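PDB 5MQR: beta-L-arabinobiosidase from Bacteroides thetaiotaomicron, which is a glycoside hydrolase that probably removes L-arabinofuranose units from plant pectin and may also have sialidase-like activity. Local coordinates for residues Ala309-Gln314 and Tyr321-Asn326; Lys815-Pro820 and Thr874-Ser879; Ala479-Lys484 and Leu599-Ile604; Glu670-Arg675 and Thr1020-Met1025. All blocks are in the same frame, centred on the assembly; numbering follows the deposited sequence.

The four contacts hold different pairs of elements, and none touches another. Contacts 1 and 4 are buried; contacts 2 and 3 are partly buried and reach the surface. Contact 1 pairs two strands of one hairpin. Contact 3 sets the end of a strand and the loop after it against strand 600-610, and closes a long stretch of chain with a side-chain amide and waters. Contact 4 joins two helices through aromatic, methionine and arginine packing with one hydrogen bond. Contact 2 lies inside the stretch of chain closed by contact 4, with centres about 34 Å apart, and pairs two loops by a single bridge beside a tyrosine-arginine CH-pi contact.

Contact 1: Ala309-Gln314 and Tyr321-Asn326; sequences AKIWGQ and YATVYN
Val324 N donates to Trp312 O over 2.7 Å, and Trp312 N returns a bond to Val324 O. Gln314 and Ala322 form a second such pair. This is the beta hairpin of strands 311-315 and 321-325, the first two strands of a four-stranded antiparallel sheet. The sheet is consistent with a blade of the beta propeller expected for BNR repeats. Strand 334-339 continues it beyond Tyr321, Thr323 and Tyr325. At the open end a water replaces the direct pairing. It donates to Lys310 O and Asn326 OD1 and accepts from Asn326 N at 2.9 Å.

Ile311 and Tyr325 lie side by side on one face. CG1 of Ile311 sits anti to the backbone N (chi1 172°), which brings CD1 over a face of the Tyr325 ring, 4.2 Å from its centroid. This is a CH-pi contact. Ile311 CD1 also lies 4.1 Å from Thr323 CG2. Replacing Ile311 by an alanine would probably leave that ring face without its methyl cover and open a gap beside Thr323. The hydroxyl of Tyr325 binds Ser337. On the other face, Trp312 NE1 donates to Gln314 OE1 at 2.8 Å, on a lone pair and in the plane of the indole.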
# COMPACT_ATOMS: atom_id res chain seq x y z
N ALA A 309 -21.85 -20.88 -8.59
CA ALA A 309 -22.36 -20.24 -7.39
C ALA A 309 -22.38 -18.69 -7.43
O ALA A 309 -22.37 -18.05 -6.37
CB ALA A 309 -21.57 -20.74 -6.19
N LYS A 310 -22.46 -18.14 -8.65
CA LYS A 310 -22.40 -16.68 -8.97
C LYS A 310 -21.04 -15.99 -8.77
O LYS A 310 -20.23 -16.36 -7.91
CB LYS A 310 -23.42 -15.84 -8.19
CG LYS A 310 -24.88 -16.20 -8.34
CD LYS A 310 -25.74 -15.20 -7.56
CE LYS A 310 -27.23 -15.52 -7.71
NZ LYS A 310 -28.12 -14.56 -7.00
N ILE A 311 -20.83 -14.95 -9.56
CA ILE A 311 -19.71 -14.03 -9.40
C ILE A 311 -20.31 -12.61 -9.38
O ILE A 311 -21.22 -12.28 -10.15
CB ILE A 311 -18.66 -14.22 -10.50
CG1 ILE A 311 -17.58 -13.12 -10.43
CG2 ILE A 311 -19.29 -14.25 -11.88
CD1 ILE A 311 -16.28 -13.47 -11.15
N TRP A 312 -19.83 -11.80 -8.45
CA TRP A 312 -20.27 -10.44 -8.31
C TRP A 312 -19.12 -9.52 -8.64
O TRP A 312 -18.05 -9.66 -8.06
CB TRP A 312 -20.66 -10.17 -6.87
CG TRP A 312 -20.93 -8.74 -6.60
CD1 TRP A 312 -20.13 -7.87 -5.92
CD2 TRP A 312 -22.04 -7.98 -7.07
NE1 TRP A 312 -20.69 -6.64 -5.89
CE2 TRP A 312 -21.87 -6.67 -6.60
CE3 TRP A 312 -23.18 -8.29 -7.82
CZ2 TRP A 312 -22.81 -5.64 -6.86
CZ3 TRP A 312 -24.11 -7.29 -8.08
CH2 TRP A 312 -23.92 -5.98 -7.58
N GLY A 313 -19.36 -8.57 -9.51
CA GLY A 313 -18.38 -7.55 -9.84
C GLY A 313 -18.96 -6.16 -9.64
O GLY A 313 -20.11 -5.93 -9.95
N GLN A 314 -18.14 -5.22 -9.17
CA GLN A 314 -18.56 -3.84 -9.06
C GLN A 314 -17.38 -2.88 -9.07
O GLN A 314 -16.25 -3.26 -8.77
CB GLN A 314 -19.37 -3.60 -7.78
CG GLN A 314 -18.61 -3.68 -6.46
CD GLN A 314 -19.51 -3.32 -5.28
OE1 GLN A 314 -20.26 -4.16 -4.75
NE2 GLN A 314 -19.45 -2.06 -4.87
N TYR A 321 -11.99 -1.56 -9.13
CA TYR A 321 -12.97 -2.58 -9.34
C TYR A 321 -12.60 -3.84 -8.54
O TYR A 321 -11.43 -4.04 -8.20
CB TYR A 321 -13.07 -2.85 -10.84
CG TYR A 321 -13.62 -1.66 -11.63
CD1 TYR A 321 -12.78 -0.62 -12.06
CD2 TYR A 321 -14.96 -1.58 -11.94
CE1 TYR A 321 -13.28 0.46 -12.80
CE2 TYR A 321 -15.46 -0.52 -12.66
CZ TYR A 321 -14.61 0.51 -13.08
OH TYR A 321 -15.13 1.55 -13.79
N ALA A 322 -13.62 -4.63 -8.22
CA ALA A 322 -13.47 -5.88 -7.49
C ALA A 322 -14.50 -6.91 -7.94
O ALA A 322 -15.65 -6.57 -8.26
CB ALA A 322 -13.59 -5.66 -5.99
N THR A 323 -14.07 -8.18 -7.97
CA THR A 323 -14.97 -9.31 -8.14
C THR A 323 -14.93 -10.15 -6.88
O THR A 323 -13.87 -10.26 -6.26
CB THR A 323 -14.60 -10.17 -9.36
OG1 THR A 323 -13.18 -10.26 -9.45
CG2 THR A 323 -15.14 -9.56 -10.59
N VAL A 324 -16.08 -10.69 -6.48
CA VAL A 324 -16.21 -11.58 -5.32
C VAL A 324 -16.91 -12.83 -5.80
O VAL A 324 -17.92 -12.76 -6.49
CB VAL A 324 -16.97 -10.90 -4.17
CG1 VAL A 324 -17.12 -11.82 -2.97
CG2 VAL A 324 -16.22 -9.63 -3.76
N TYR A 325 -16.33 -13.98 -5.48
CA TYR A 325 -16.73 -15.25 -6.07
C TYR A 325 -16.07 -16.42 -5.39
O TYR A 325 -15.10 -16.24 -4.66
CB TYR A 325 -16.39 -15.30 -7.57
CG TYR A 325 -14.92 -15.13 -7.95
CD1 TYR A 325 -14.27 -13.90 -7.83
CD2 TYR A 325 -14.19 -16.19 -8.48
CE1 TYR A 325 -12.93 -13.74 -8.21
CE2 TYR A 325 -12.85 -16.03 -8.85
CZ TYR A 325 -12.23 -14.80 -8.72
OH TYR A 325 -10.93 -14.66 -9.07
N ASN A 326 -16.60 -17.61 -5.65
CA ASN A 326 -15.93 -18.88 -5.30
C ASN A 326 -14.93 -19.17 -6.42
O ASN A 326 -15.36 -19.43 -7.53
CB ASN A 326 -16.94 -20.03 -5.17
CG ASN A 326 -18.03 -19.75 -4.12
OD1 ASN A 326 -19.20 -19.44 -4.47
ND2 ASN A 326 -17.66 -19.86 -2.84
O HOH W 1 -19.07 -18.40 -6.96

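Contact 2: Lys815-Pro820 and Thr874-Ser879; sequences KKYARP and TMRTDS
A single antiparallel beta bridge between Ala818 and Met875 ties two loops together within the MGH1-like glycoside hydrolase region, its centre about 54 Å from the centre of the chain. The loop of residues 815-820 runs into helix 820-839, with Arg819 at its N-cap position. The loop of residues 874-879 follows strand 871-872. Two backbone bonds make the bridge. Met875 N donates to Ala818 O at 2.9 Å, and Ala818 N donates to Met875 O at a more bent angle of 141°. The CB atoms of Ala818 and Met875, a selenomethionine, lie beside each other, and both side chains touch Leu864 of helix 843-864.

Next to the bridge, Tyr817 lays its ring against Arg876. The arginine chain is extended from CG to NE (chi3 176°) and passes across the ring. CG sits over one face, 3.7 Å from the centroid, in a CH-pi contact. CD comes to 3.5 Å from Tyr817 CE2. Lys815 CB covers the opposite face. Thr877 OG1 meets the ring edge near CE1 at 3.7 Å. Buried Thr874 packs its CG2 between Tyr817 CB and Arg819 CG, while its OG1 bonds to Ser810.

The guanidinium plane of Arg876 is turned 57° from the ring, and its NE donates to Ser810 O, earlier in the same loop as Tyr817. The arginine thus grips that loop twice, by its methylene groups and by NE.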
# COMPACT_ATOMS: atom_id res chain seq x y z
N LYS A 815 46.65 31.33 -8.10
CA LYS A 815 46.01 32.64 -8.19
C LYS A 815 45.09 32.83 -6.99
O LYS A 815 44.68 31.85 -6.35
CB LYS A 815 45.18 32.82 -9.47
CG LYS A 815 45.91 32.62 -10.79
CD LYS A 815 46.94 33.71 -11.06
CE LYS A 815 47.47 33.60 -12.49
NZ LYS A 815 48.81 34.25 -12.60
N LYS A 816 44.79 34.08 -6.71
CA LYS A 816 43.95 34.49 -5.60
C LYS A 816 42.75 35.16 -6.19
O LYS A 816 42.52 36.33 -5.97
CB LYS A 816 44.71 35.44 -4.68
CG LYS A 816 45.93 34.80 -4.04
CD LYS A 816 46.53 35.67 -2.94
CE LYS A 816 47.54 34.83 -2.17
NZ LYS A 816 48.36 35.69 -1.28
N TYR A 817 41.99 34.39 -6.96
CA TYR A 817 40.77 34.90 -7.52
C TYR A 817 39.59 34.61 -6.58
O TYR A 817 39.55 33.58 -5.90
CB TYR A 817 40.51 34.29 -8.90
CG TYR A 817 41.53 34.57 -9.99
CD1 TYR A 817 42.44 35.65 -9.91
CD2 TYR A 817 41.55 33.79 -11.14
CE1 TYR A 817 43.35 35.90 -10.94
CE2 TYR A 817 42.45 34.04 -12.17
CZ TYR A 817 43.34 35.09 -12.06
OH TYR A 817 44.24 35.32 -13.05
N ALA A 818 38.63 35.53 -6.59
CA ALA A 818 37.42 35.37 -5.82
C ALA A 818 36.43 34.52 -6.61
O ALA A 818 35.65 35.01 -7.41
CB ALA A 818 36.83 36.73 -5.47
N ARG A 819 36.47 33.22 -6.36
CA ARG A 819 35.64 32.23 -7.04
C ARG A 819 34.32 32.01 -6.29
O ARG A 819 34.32 32.02 -5.05
CB ARG A 819 36.43 30.94 -7.18
CG ARG A 819 37.58 31.04 -8.17
CD ARG A 819 38.55 29.87 -8.04
NE ARG A 819 37.90 28.58 -8.30
CZ ARG A 819 37.63 28.04 -9.49
NH1 ARG A 819 37.95 28.65 -10.63
NH2 ARG A 819 37.04 26.84 -9.55
N PRO A 820 33.18 31.81 -7.02
CA PRO A 820 31.92 31.60 -6.28
C PRO A 820 31.82 30.27 -5.57
O PRO A 820 30.87 30.08 -4.82
CB PRO A 820 30.84 31.70 -7.37
CG PRO A 820 31.56 31.40 -8.63
CD PRO A 820 32.92 32.02 -8.45
N THR A 874 33.62 34.06 -11.41
CA THR A 874 34.88 34.32 -10.74
C THR A 874 35.31 35.74 -11.01
O THR A 874 35.14 36.25 -12.12
CB THR A 874 35.97 33.38 -11.27
OG1 THR A 874 35.62 32.03 -10.96
CG2 THR A 874 37.32 33.71 -10.65
N MSE A 875 35.83 36.39 -9.99
CA MSE A 875 36.33 37.76 -10.13
C MSE A 875 37.83 37.59 -10.09
O MSE A 875 38.39 37.10 -9.11
CB MSE A 875 35.63 38.57 -9.03
CG MSE A 875 35.84 40.08 -9.00
SE MSE A 875 35.41 41.00 -10.71
CE MSE A 875 33.52 40.73 -11.03
N ARG A 876 38.49 37.90 -11.21
CA ARG A 876 39.95 37.97 -11.24
C ARG A 876 40.41 39.28 -10.58
O ARG A 876 39.58 40.12 -10.20
CB ARG A 876 40.50 37.83 -12.68
CG ARG A 876 40.14 36.51 -13.37
CD ARG A 876 41.04 36.25 -14.56
NE ARG A 876 40.78 34.95 -15.21
CZ ARG A 876 40.41 34.76 -16.48
NH1 ARG A 876 40.22 35.77 -17.33
NH2 ARG A 876 40.23 33.52 -16.92
N THR A 877 41.73 39.42 -10.42
CA THR A 877 42.36 40.59 -9.78
C THR A 877 41.70 41.93 -10.13
O THR A 877 41.49 42.74 -9.24
CB THR A 877 43.85 40.64 -10.17
OG1 THR A 877 44.40 39.32 -10.07
CG2 THR A 877 44.62 41.61 -9.26
N ASP A 878 41.37 42.13 -11.41
CA ASP A 878 40.85 43.42 -11.91
C ASP A 878 39.42 43.42 -12.41
O ASP A 878 38.68 44.37 -12.16
CB ASP A 878 41.76 43.91 -13.03
CG ASP A 878 43.11 44.37 -12.51
OD1 ASP A 878 43.16 45.38 -11.75
OD2 ASP A 878 44.13 43.71 -12.84
N SER A 879 39.05 42.40 -13.18
CA SER A 879 37.69 42.30 -13.72
C SER A 879 37.20 40.85 -13.70
O SER A 879 37.95 39.94 -13.34
CB SER A 879 37.67 42.84 -15.15
OG SER A 879 38.44 41.99 -15.97

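Contact 3: Ala479-Lys484 and Leu599-Ile604; sequences AGQNDK and LAEYRI
Gln481 reaches across to strand 600-610 and grips Glu601. Its CB points toward that strand. CG lies between the backbone N and the carbonyl carbon (chi1 66°), and the chain bends again at chi2, which sets the amide against the backbone of Glu601. Gln481 CD passes 4.1 Å from Ala600 CB. Gln481 OE1 accepts from Glu601 N at 2.9 Å in a nearly straight bond (176°), with the donor above the carbonyl plane. A water donates to the same OE1 and to Leu599 O.

This amide carries on the strand pairing where the backbone turns away. Strand 470-479 runs antiparallel to 600-610 in the curled sheet of the CBM-like region. Their last bridge here is Ala479 with Tyr602, a non-hydrogen-bonded pair. Beyond it, Gly480 N donates to Glu601 O at 3.0 Å. On its other edge the strand pairs with 447-452, where Ala600 bonds to Asp452, a calcium ligand.

At the tip, Gln481 NE2 donates to Glu601 O at 3.1 Å, from the face of that carbonyl opposite Gly480 N. NE2 also donates to a second water, shared by Lys484 O and Tyr602 OH. A leucine in place of Gln481 would probably leave Glu601 N without its acceptor, Glu601 O with one donor fewer and both waters short of a partner. The Gln481 amide stands steeply to the Tyr602 ring, 73° between planes, with Gln481 NE2 3.5 Å from Tyr602 CE1.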
# COMPACT_ATOMS: atom_id res chain seq x y z
N ALA A 479 -9.80 -15.55 30.41
CA ALA A 479 -10.84 -16.51 30.07
C ALA A 479 -11.97 -16.45 31.10
O ALA A 479 -11.71 -16.43 32.30
CB ALA A 479 -10.24 -17.91 30.04
N GLY A 480 -13.21 -16.48 30.65
CA GLY A 480 -14.36 -16.47 31.57
C GLY A 480 -14.66 -17.78 32.28
O GLY A 480 -15.66 -17.88 33.00
N GLN A 481 -13.83 -18.80 32.06
CA GLN A 481 -14.03 -20.15 32.58
C GLN A 481 -12.75 -20.93 32.32
O GLN A 481 -11.94 -20.51 31.49
CB GLN A 481 -15.22 -20.84 31.88
CG GLN A 481 -15.02 -21.12 30.38
CD GLN A 481 -14.84 -19.86 29.56
OE1 GLN A 481 -15.70 -18.98 29.57
NE2 GLN A 481 -13.74 -19.77 28.84
N ASN A 482 -12.57 -22.05 33.01
CA ASN A 482 -11.47 -22.98 32.73
C ASN A 482 -11.87 -24.48 32.74
O ASN A 482 -11.02 -25.38 32.80
CB ASN A 482 -10.32 -22.71 33.72
CG ASN A 482 -10.60 -23.23 35.14
OD1 ASN A 482 -11.74 -23.57 35.48
ND2 ASN A 482 -9.57 -23.26 35.96
N ASP A 483 -13.17 -24.76 32.67
CA ASP A 483 -13.66 -26.14 32.72
C ASP A 483 -14.49 -26.50 31.49
O ASP A 483 -15.10 -27.56 31.46
CB ASP A 483 -14.47 -26.34 34.02
CG ASP A 483 -15.68 -25.43 34.12
OD1 ASP A 483 -15.91 -24.57 33.24
OD2 ASP A 483 -16.42 -25.56 35.10
N LYS A 484 -14.51 -25.63 30.48
CA LYS A 484 -15.25 -25.84 29.24
C LYS A 484 -14.70 -24.90 28.15
O LYS A 484 -13.98 -23.94 28.45
CB LYS A 484 -16.74 -25.56 29.45
CG LYS A 484 -17.06 -24.11 29.80
CD LYS A 484 -18.56 -23.86 29.94
CE LYS A 484 -19.11 -24.34 31.29
NZ LYS A 484 -18.66 -23.47 32.40
N LEU A 599 -21.96 -21.47 27.41
CA LEU A 599 -21.21 -20.29 26.98
C LEU A 599 -19.74 -20.34 27.39
O LEU A 599 -19.44 -20.59 28.55
CB LEU A 599 -21.84 -19.04 27.58
CG LEU A 599 -21.24 -17.69 27.18
CD1 LEU A 599 -21.41 -17.44 25.68
CD2 LEU A 599 -21.91 -16.61 28.04
N ALA A 600 -18.85 -20.10 26.43
CA ALA A 600 -17.43 -19.86 26.70
C ALA A 600 -17.10 -18.47 26.22
O ALA A 600 -17.52 -18.07 25.12
CB ALA A 600 -16.56 -20.88 25.97
N GLU A 601 -16.35 -17.73 27.05
CA GLU A 601 -15.89 -16.39 26.75
C GLU A 601 -14.37 -16.31 26.84
O GLU A 601 -13.77 -16.91 27.73
CB GLU A 601 -16.46 -15.35 27.74
CG GLU A 601 -17.95 -15.42 27.99
CD GLU A 601 -18.48 -14.16 28.65
OE1 GLU A 601 -17.97 -13.76 29.73
OE2 GLU A 601 -19.40 -13.55 28.09
N TYR A 602 -13.77 -15.52 25.96
CA TYR A 602 -12.36 -15.13 26.04
C TYR A 602 -12.22 -13.66 25.73
O TYR A 602 -12.97 -13.11 24.93
CB TYR A 602 -11.51 -15.95 25.07
CG TYR A 602 -11.69 -17.43 25.28
CD1 TYR A 602 -10.98 -18.11 26.25
CD2 TYR A 602 -12.65 -18.14 24.54
CE1 TYR A 602 -11.17 -19.48 26.47
CE2 TYR A 602 -12.86 -19.49 24.77
CZ TYR A 602 -12.11 -20.16 25.72
OH TYR A 602 -12.31 -21.49 25.92
N ARG A 603 -11.24 -13.02 26.36
CA ARG A 603 -10.99 -11.61 26.15
C ARG A 603 -9.50 -11.35 25.87
O ARG A 603 -8.63 -11.92 26.54
CB ARG A 603 -11.40 -10.86 27.38
CG ARG A 603 -12.89 -10.81 27.60
CD ARG A 603 -13.15 -10.19 28.95
NE ARG A 603 -14.56 -10.00 29.21
CZ ARG A 603 -15.41 -10.95 29.55
NH1 ARG A 603 -15.03 -12.22 29.65
NH2 ARG A 603 -16.68 -10.64 29.78
N ILE A 604 -9.20 -10.48 24.91
CA ILE A 604 -7.82 -10.03 24.69
C ILE A 604 -7.74 -8.51 24.70
O ILE A 604 -8.72 -7.83 24.42
CB ILE A 604 -7.17 -10.64 23.42
CG1 ILE A 604 -7.97 -10.29 22.17
CG2 ILE A 604 -7.08 -12.16 23.56
CD1 ILE A 604 -7.30 -10.73 20.87
O HOH W 2 -11.92 -21.98 28.49
O HOH W 3 -18.36 -19.26 30.66

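Contact 4: Glu670-Arg675 and Thr1020-Met1025; sequences EMYYYR and TFNDLM
Phe1021 packs its ring against Met671 and Arg675, both on the same side of it, where helix 666-680 meets the start of helix 1022-1029. This is buried helix packing, consistent with the alpha/alpha toroid of six-hairpin glycosidases. It joins parts of the chain almost 350 residues apart.

The tight part is centred on Phe1021, the residue at the N-cap position. Its CG is anti to the backbone N (chi1 180°), and the ring is carried toward helix 666-680. Met671 CG lies over one face, 3.5 Å from Phe1021 CZ. The selenium of this selenomethionine stands farther above the same ring, 5.4 Å from the centroid, in a Met-aromatic contact. Arg675 bends at chi2 and chi3, and Phe1021 CB sits over one face of its guanidinium, 3.6 Å from Arg675 CZ. Arg675 NH1 donates to Gln986 OE1 and NH2 to Ser1019 OG. The charge thus has polar partners in a buried place. At this guanidinium end Thr1020 makes a loose contact, through its backbone alone, and its CB points away from helix 666-680.

The flank at Tyr672 is looser, though no touching residue is exposed. Met1025 CE only comes within 4.2 Å of Tyr672 CD1. The hydroxyl of Tyr672 hydrogen-bonds to Pro659 O.

Asn1022 crosses the Tyr672 side chain at about a right angle. Its OD1 lies 3.0 Å from Tyr672 CD1. Its ND2 donates to Tyr672 O, also at 3.0 Å, in the carbonyl plane and on a lone pair.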
# COMPACT_ATOMS: atom_id res chain seq x y z
N GLU A 670 18.34 0.75 -10.78
CA GLU A 670 19.64 0.11 -10.74
C GLU A 670 20.71 1.05 -10.21
O GLU A 670 21.56 0.63 -9.45
CB GLU A 670 20.05 -0.40 -12.13
CG GLU A 670 21.40 -1.08 -12.17
CD GLU A 670 21.74 -1.63 -13.54
OE1 GLU A 670 21.79 -0.87 -14.52
OE2 GLU A 670 21.98 -2.84 -13.62
N MSE A 671 20.66 2.32 -10.62
CA MSE A 671 21.68 3.31 -10.22
C MSE A 671 21.55 3.64 -8.77
O MSE A 671 22.54 3.90 -8.11
CB MSE A 671 21.59 4.59 -11.05
CG MSE A 671 22.83 5.47 -10.96
SE MSE A 671 24.48 4.49 -11.51
CE MSE A 671 23.84 3.85 -13.26
N TYR A 672 20.31 3.65 -8.26
CA TYR A 672 20.06 3.84 -6.86
C TYR A 672 20.86 2.83 -6.06
O TYR A 672 21.62 3.17 -5.17
CB TYR A 672 18.56 3.70 -6.55
CG TYR A 672 18.27 3.96 -5.11
CD1 TYR A 672 18.07 5.24 -4.64
CD2 TYR A 672 18.24 2.91 -4.19
CE1 TYR A 672 17.83 5.47 -3.30
CE2 TYR A 672 18.00 3.13 -2.85
CZ TYR A 672 17.80 4.42 -2.41
OH TYR A 672 17.61 4.65 -1.06
N TYR A 673 20.68 1.56 -6.39
CA TYR A 673 21.35 0.50 -5.65
C TYR A 673 22.84 0.49 -5.93
O TYR A 673 23.62 0.32 -4.98
CB TYR A 673 20.66 -0.87 -5.88
CG TYR A 673 19.31 -0.86 -5.23
CD1 TYR A 673 19.17 -1.01 -3.85
CD2 TYR A 673 18.16 -0.58 -5.98
CE1 TYR A 673 17.91 -0.93 -3.25
CE2 TYR A 673 16.91 -0.50 -5.40
CZ TYR A 673 16.79 -0.67 -4.04
OH TYR A 673 15.55 -0.57 -3.48
N TYR A 674 23.25 0.73 -7.18
CA TYR A 674 24.66 0.73 -7.49
C TYR A 674 25.46 1.76 -6.67
O TYR A 674 26.53 1.47 -6.17
CB TYR A 674 24.91 0.96 -8.98
CG TYR A 674 26.39 1.14 -9.32
CD1 TYR A 674 27.24 0.04 -9.35
CD2 TYR A 674 26.92 2.39 -9.55
CE1 TYR A 674 28.58 0.19 -9.63
CE2 TYR A 674 28.28 2.55 -9.84
CZ TYR A 674 29.10 1.45 -9.87
OH TYR A 674 30.43 1.59 -10.17
N ARG A 675 24.93 2.96 -6.53
CA ARG A 675 25.68 4.05 -5.90
C ARG A 675 25.80 3.81 -4.40
O ARG A 675 26.81 4.19 -3.81
CB ARG A 675 25.06 5.41 -6.20
CG ARG A 675 25.33 5.88 -7.64
CD ARG A 675 26.81 6.15 -7.91
NE ARG A 675 27.31 7.18 -7.02
CZ ARG A 675 27.51 8.46 -7.34
NH1 ARG A 675 27.31 8.93 -8.58
NH2 ARG A 675 27.93 9.29 -6.39
N THR A 1020 27.54 13.29 -5.17
CA THR A 1020 26.32 12.67 -4.65
C THR A 1020 25.51 12.13 -5.83
O THR A 1020 25.74 12.49 -7.00
CB THR A 1020 25.48 13.65 -3.80
OG1 THR A 1020 24.99 14.72 -4.59
CG2 THR A 1020 26.29 14.21 -2.62
N PHE A 1021 24.60 11.23 -5.49
CA PHE A 1021 23.59 10.72 -6.39
C PHE A 1021 22.29 10.42 -5.64
O PHE A 1021 21.24 10.92 -5.99
CB PHE A 1021 24.06 9.45 -7.15
CG PHE A 1021 23.00 8.94 -8.06
CD1 PHE A 1021 22.74 9.58 -9.26
CD2 PHE A 1021 22.18 7.89 -7.68
CE1 PHE A 1021 21.72 9.17 -10.10
CE2 PHE A 1021 21.16 7.47 -8.52
CZ PHE A 1021 20.93 8.12 -9.73
N ASN A 1022 22.37 9.55 -4.66
CA ASN A 1022 21.21 9.18 -3.91
C ASN A 1022 20.69 10.30 -3.03
O ASN A 1022 19.49 10.32 -2.70
CB ASN A 1022 21.50 7.91 -3.15
CG ASN A 1022 21.47 6.69 -4.05
OD1 ASN A 1022 20.71 6.64 -5.03
ND2 ASN A 1022 22.24 5.67 -3.70
N ASP A 1023 21.54 11.26 -2.67
CA ASP A 1023 21.04 12.43 -1.99
C ASP A 1023 20.12 13.20 -2.90
O ASP A 1023 19.15 13.80 -2.45
CB ASP A 1023 22.14 13.34 -1.49
CG ASP A 1023 21.59 14.51 -0.73
OD1 ASP A 1023 20.81 14.30 0.25
OD2 ASP A 1023 21.86 15.65 -1.15
N LEU A 1024 20.45 13.20 -4.19
CA LEU A 1024 19.65 13.88 -5.22
C LEU A 1024 18.35 13.12 -5.46
O LEU A 1024 17.30 13.73 -5.63
CB LEU A 1024 20.41 13.98 -6.55
CG LEU A 1024 21.85 14.49 -6.51
CD1 LEU A 1024 22.46 14.36 -7.90
CD2 LEU A 1024 21.93 15.93 -6.01
N MSE A 1025 18.43 11.80 -5.47
CA MSE A 1025 17.25 10.96 -5.63
C MSE A 1025 16.26 11.22 -4.51
O MSE A 1025 15.09 11.45 -4.76
CB MSE A 1025 17.62 9.48 -5.67
CG MSE A 1025 18.49 9.06 -6.86
SE MSE A 1025 17.38 8.98 -8.49
CE MSE A 1025 16.54 7.27 -7.99